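Local coordinates for probable oxidoreductase protein (Rhizobium etli, PDB 4FB5) that probably works as a nucleotide-dependent oxidoreductase of the GFO/IDH/MocA family, with an NAD-binding Rossmann domain and a C-terminal sheet domain, at residues 179-184 against 279-284; 155-160 against 298-303. One frame throughout, in Å; residues are numbered along the deposited sequence.

Interaction 1: residues 179-184 against 279-284; sequences RVEMDE and KGRIAL
Adjacent antiparallel strands meet here, with Glu181-Ala283 and Asp183-Arg281 as hydrogen-bonded pairs alternating with the non-hydrogen-bonded pairs Val180-Leu284 and Met182-Ile282. Glu181 N donates to Ala283 O at 2.7 Å and Ala283 N returns to Glu181 O at 2.8 Å; Asp183 N and Arg281 O pair at 3.0 Å. The Arg281 chain starts with CG anti to the backbone N (chi1 168°) and stays extended to NE, which carries the guanidinium along the strand until Ala283 CB lies over its centre, 3.6 Å from its plane. Two acids meet the guanidinium at its edge. Glu181 OE1 forms a salt bridge to Arg281 NH2, its carboxylate turned 52° from the guanidinium plane; Asp183, nearly coplanar with it, offers OD2 to Arg281 NE in a weak bond of 3.4 Å. Strands 175-183 and 281-288 are neighbours in the large mixed sheet of the GFO/IDH/MocA C-terminal domain, and this charged face meets a second subunit, whose Arg179 salt-bridges both Glu181 OE1 and Asp183 OD1. Arg281 NH1 has a further partner in Asp296. The other face is apolar: Val180 CG2 packs on Leu284 CD1, and the selenomethionine Met182 runs beside Ile282, its SE 4.1 Å from Ile282 CG1. Helix 206-221 covers this side, with Pro214 and Leu218 on Val180 and Phe210 on Met182.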
# COMPACT_ATOMS: atom_id res chain seq x y z
N ARG A 179 -18.66 -7.16 1.32
CA ARG A 179 -18.35 -6.72 -0.05
C ARG A 179 -17.39 -7.69 -0.72
O ARG A 179 -16.44 -8.13 -0.07
CB ARG A 179 -17.69 -5.36 0.01
CG ARG A 179 -18.71 -4.32 0.26
CD ARG A 179 -18.08 -3.03 0.67
NE ARG A 179 -18.99 -2.12 1.37
CZ ARG A 179 -18.64 -0.91 1.80
NH1 ARG A 179 -17.39 -0.49 1.61
NH2 ARG A 179 -19.50 -0.10 2.45
N VAL A 180 -17.57 -8.00 -2.01
CA VAL A 180 -16.67 -8.97 -2.70
C VAL A 180 -16.46 -8.66 -4.15
O VAL A 180 -17.42 -8.57 -4.86
CB VAL A 180 -17.25 -10.38 -2.63
CG1 VAL A 180 -16.34 -11.32 -3.29
CG2 VAL A 180 -17.29 -10.77 -1.24
N GLU A 181 -15.23 -8.49 -4.63
CA GLU A 181 -15.05 -7.99 -6.01
C GLU A 181 -14.24 -9.00 -6.73
O GLU A 181 -13.21 -9.37 -6.23
CB GLU A 181 -14.28 -6.66 -6.06
CG GLU A 181 -15.05 -5.40 -5.54
CD GLU A 181 -14.12 -4.19 -5.16
OE1 GLU A 181 -13.18 -3.86 -5.93
OE2 GLU A 181 -14.33 -3.53 -4.10
N MSE A 182 -14.68 -9.45 -7.89
CA MSE A 182 -13.73 -10.22 -8.71
C MSE A 182 -13.49 -9.60 -10.07
O MSE A 182 -14.40 -9.61 -10.92
CB MSE A 182 -14.05 -11.71 -8.85
CG MSE A 182 -13.02 -12.41 -9.74
SE MSE A 182 -13.05 -14.34 -9.58
CE MSE A 182 -11.48 -14.95 -10.60
N ASP A 183 -12.26 -9.11 -10.27
CA ASP A 183 -11.88 -8.42 -11.51
C ASP A 183 -10.61 -8.91 -12.24
O ASP A 183 -9.57 -9.24 -11.63
CB ASP A 183 -11.75 -6.94 -11.26
CG ASP A 183 -12.81 -6.42 -10.35
OD1 ASP A 183 -14.02 -6.71 -10.59
OD2 ASP A 183 -12.43 -5.70 -9.39
N GLU A 184 -10.73 -8.96 -13.56
CA GLU A 184 -9.60 -9.16 -14.44
C GLU A 184 -9.78 -8.27 -15.64
O GLU A 184 -10.74 -7.55 -15.71
CB GLU A 184 -9.42 -10.64 -14.81
CG GLU A 184 -9.40 -11.56 -13.59
CD GLU A 184 -8.81 -12.97 -13.84
OE1 GLU A 184 -8.31 -13.22 -14.96
OE2 GLU A 184 -8.85 -13.82 -12.90
N LYS A 279 -5.66 -7.77 -12.53
CA LYS A 279 -5.11 -8.98 -13.15
C LYS A 279 -5.70 -10.21 -12.54
O LYS A 279 -6.13 -11.11 -13.26
CB LYS A 279 -3.59 -9.04 -13.04
CG LYS A 279 -2.82 -7.78 -13.62
CD LYS A 279 -3.36 -7.35 -14.99
CE LYS A 279 -2.45 -6.31 -15.60
NZ LYS A 279 -2.97 -5.69 -16.86
N GLY A 280 -5.72 -10.28 -11.22
CA GLY A 280 -6.19 -11.48 -10.59
C GLY A 280 -6.84 -11.07 -9.30
O GLY A 280 -6.60 -11.70 -8.29
N ARG A 281 -7.64 -10.00 -9.33
CA ARG A 281 -8.13 -9.38 -8.12
C ARG A 281 -9.38 -10.09 -7.62
O ARG A 281 -10.34 -10.28 -8.36
CB ARG A 281 -8.46 -7.92 -8.37
CG ARG A 281 -9.27 -7.24 -7.23
CD ARG A 281 -9.28 -5.76 -7.53
NE ARG A 281 -10.27 -4.96 -6.83
CZ ARG A 281 -9.99 -4.27 -5.73
NH1 ARG A 281 -8.76 -4.29 -5.22
NH2 ARG A 281 -10.94 -3.55 -5.15
N ILE A 282 -9.38 -10.43 -6.34
CA ILE A 282 -10.59 -10.79 -5.64
C ILE A 282 -10.48 -10.01 -4.37
O ILE A 282 -9.52 -10.24 -3.62
CB ILE A 282 -10.56 -12.26 -5.27
CG1 ILE A 282 -10.56 -13.11 -6.54
CG2 ILE A 282 -11.72 -12.57 -4.37
CD1 ILE A 282 -10.49 -14.60 -6.33
N ALA A 283 -11.40 -9.09 -4.14
CA ALA A 283 -11.26 -8.23 -2.97
C ALA A 283 -12.43 -8.46 -2.09
O ALA A 283 -13.60 -8.37 -2.49
CB ALA A 283 -11.19 -6.77 -3.36
N LEU A 284 -12.13 -8.78 -0.86
CA LEU A 284 -13.17 -9.14 0.06
C LEU A 284 -13.09 -8.26 1.28
O LEU A 284 -12.02 -8.11 1.85
CB LEU A 284 -12.98 -10.60 0.39
CG LEU A 284 -13.73 -11.21 1.53
CD1 LEU A 284 -15.17 -11.20 1.18
CD2 LEU A 284 -13.21 -12.64 1.66

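Interaction 2: residues 155-160 against 298-303; sequences IQNPVM and ERMNEF
The flat amide of Asn157 meets the carbonyl of Met300 at its edge, while the ring of Phe303 is approached obliquely by one methyl of Val159. Asn157 ND2 donates to Met300 O at 3.0 Å, almost straight (176°): the acceptor lies in the amide plane, and the N-H arrives in the carbonyl plane on a lone pair. At the other end of the same amide, OD1 accepts Val159 N at 2.9 Å, the donor standing above the carbonyl plane of Asn157. This is the N-cap bond of helix 158-168, and with CG anti to the backbone N (chi1 -172°) one side chain serves both the helix start and the loop across from it. A leucine here would probably leave Val159 N without its capping acceptor and Met300 O without its side-chain donor, freeing the turn to shift against the helix. Val159, the second residue of the helix, spreads its two methyls over the turn and the strand start that follows it: CG2 lies 3.5 Å from Met300 O, and CG1 sits 3.6 Å from Phe303 CD2 and 3.7 Å from Glu302 O. The Val159 and Phe303 side chains run antiparallel past one another. Residues Arg299 to Glu302 form a type I beta turn, closed by Glu302 N to Arg299 O at 3.1 Å; the same turn is spanned by a salt bridge whose hydrogen bond, Arg299 NE to Glu302 OE1, is weak. Tyr295 of strand 291-296 packs on Val159 and Met300 and receives a weak bond from Asn157 ND2, while Leu345 of helix 344-358 touches Asn157. The turn lies on the connection from strand 291-296 to strand 302-307, against the start of helix 158-168, with Met300 also packing on His338 of a third subunit.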
# COMPACT_ATOMS: atom_id res chain seq x y z
N ILE A 155 -10.79 -20.76 -2.02
CA ILE A 155 -11.18 -21.41 -0.74
C ILE A 155 -10.04 -22.03 0.06
O ILE A 155 -10.09 -22.03 1.27
CB ILE A 155 -12.21 -22.56 -0.98
CG1 ILE A 155 -13.51 -22.03 -1.53
CG2 ILE A 155 -12.57 -23.28 0.24
CD1 ILE A 155 -13.82 -20.59 -1.13
N GLN A 156 -9.02 -22.55 -0.60
CA GLN A 156 -8.00 -23.31 0.10
C GLN A 156 -6.82 -22.51 0.60
O GLN A 156 -5.96 -23.06 1.30
CB GLN A 156 -7.44 -24.43 -0.78
CG GLN A 156 -8.41 -25.38 -1.38
CD GLN A 156 -9.22 -26.13 -0.37
OE1 GLN A 156 -10.34 -26.54 -0.67
NE2 GLN A 156 -8.66 -26.34 0.83
N ASN A 157 -6.74 -21.24 0.23
CA ASN A 157 -5.66 -20.36 0.72
C ASN A 157 -5.64 -20.46 2.22
O ASN A 157 -6.68 -20.39 2.84
CB ASN A 157 -5.96 -18.92 0.31
CG ASN A 157 -4.81 -17.94 0.61
OD1 ASN A 157 -3.92 -18.18 1.43
ND2 ASN A 157 -4.87 -16.79 -0.05
N PRO A 158 -4.46 -20.65 2.81
CA PRO A 158 -4.31 -20.60 4.25
C PRO A 158 -4.83 -19.32 4.89
O PRO A 158 -5.41 -19.38 6.02
CB PRO A 158 -2.80 -20.67 4.46
CG PRO A 158 -2.30 -21.46 3.31
CD PRO A 158 -3.19 -21.07 2.15
N VAL A 159 -4.63 -18.19 4.22
CA VAL A 159 -5.11 -16.91 4.76
C VAL A 159 -6.61 -17.00 4.90
O VAL A 159 -7.20 -16.53 5.86
CB VAL A 159 -4.69 -15.73 3.82
CG1 VAL A 159 -5.56 -14.48 4.03
CG2 VAL A 159 -3.16 -15.45 3.97
N MSE A 160 -7.23 -17.65 3.94
CA MSE A 160 -8.63 -17.74 3.90
C MSE A 160 -9.14 -18.68 5.00
O MSE A 160 -10.12 -18.36 5.65
CB MSE A 160 -9.05 -18.13 2.48
CG MSE A 160 -10.52 -18.01 2.18
SE MSE A 160 -11.06 -16.10 2.31
CE MSE A 160 -10.05 -15.54 0.70
N GLU A 298 -4.56 -10.36 -4.93
CA GLU A 298 -3.37 -9.91 -5.66
C GLU A 298 -2.14 -9.83 -4.74
O GLU A 298 -1.02 -9.74 -5.22
CB GLU A 298 -3.64 -8.58 -6.42
CG GLU A 298 -4.33 -8.78 -7.77
CD GLU A 298 -4.60 -7.45 -8.56
OE1 GLU A 298 -4.90 -7.54 -9.77
OE2 GLU A 298 -4.52 -6.33 -7.96
N ARG A 299 -2.42 -9.82 -3.44
CA ARG A 299 -1.47 -10.01 -2.34
C ARG A 299 -2.05 -11.14 -1.47
O ARG A 299 -2.34 -10.98 -0.28
CB ARG A 299 -1.36 -8.72 -1.55
CG ARG A 299 -0.74 -7.65 -2.39
CD ARG A 299 -0.41 -6.40 -1.64
NE ARG A 299 -1.59 -5.83 -0.99
CZ ARG A 299 -2.61 -5.32 -1.64
NH1 ARG A 299 -2.64 -5.35 -2.99
NH2 ARG A 299 -3.62 -4.82 -0.95
N MSE A 300 -2.32 -12.23 -2.14
CA MSE A 300 -2.72 -13.53 -1.63
C MSE A 300 -2.16 -13.92 -0.22
O MSE A 300 -2.74 -14.71 0.54
CB MSE A 300 -2.09 -14.48 -2.60
CG MSE A 300 -2.98 -15.45 -3.12
SE MSE A 300 -2.02 -17.10 -3.66
CE MSE A 300 -0.51 -16.31 -4.68
N ASN A 301 -0.97 -13.42 0.07
CA ASN A 301 -0.32 -13.89 1.27
C ASN A 301 -0.49 -12.97 2.47
O ASN A 301 0.28 -13.02 3.36
CB ASN A 301 1.13 -14.27 0.97
CG ASN A 301 1.21 -15.52 0.09
OD1 ASN A 301 1.52 -15.43 -1.09
ND2 ASN A 301 0.86 -16.68 0.65
N GLU A 302 -1.52 -12.15 2.48
CA GLU A 302 -1.76 -11.26 3.60
C GLU A 302 -3.24 -10.98 3.73
O GLU A 302 -4.04 -11.33 2.86
CB GLU A 302 -0.96 -9.95 3.49
CG GLU A 302 -1.05 -9.31 2.13
CD GLU A 302 -0.25 -8.02 2.01
OE1 GLU A 302 -0.89 -6.93 2.07
OE2 GLU A 302 1.00 -8.09 1.81
N PHE A 303 -3.62 -10.43 4.88
CA PHE A 303 -4.92 -9.84 5.06
C PHE A 303 -4.82 -8.85 6.17
O PHE A 303 -3.84 -8.80 6.86
CB PHE A 303 -5.99 -10.85 5.33
CG PHE A 303 -5.89 -11.48 6.65
CD1 PHE A 303 -6.81 -11.13 7.66
CD2 PHE A 303 -4.92 -12.45 6.89
CE1 PHE A 303 -6.72 -11.71 8.92
CE2 PHE A 303 -4.82 -13.04 8.13
CZ PHE A 303 -5.74 -12.68 9.16

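How the interactions relate
Both contacts reach the same mixed sheet, their centres about 12 Å apart: interaction 1 pairs two of its inner strands, and interaction 2 sets a helix start against the turn leading into strand 302-307. Both segments of interaction 1 fall between the two segments of interaction 2 in sequence, and helix 158-168 leads on to strand 175-183. Glu298 joins them directly, its OE1 lying 2.9 Å from Lys279 N and 3.2 Å from Gly280 N, both probable hydrogen bonds. Farther along, Leu284 CD2 packs on Met160 SE at 4.1 Å. Both contacts touch the third subunit, whereas the charged face of interaction 1 also meets the second.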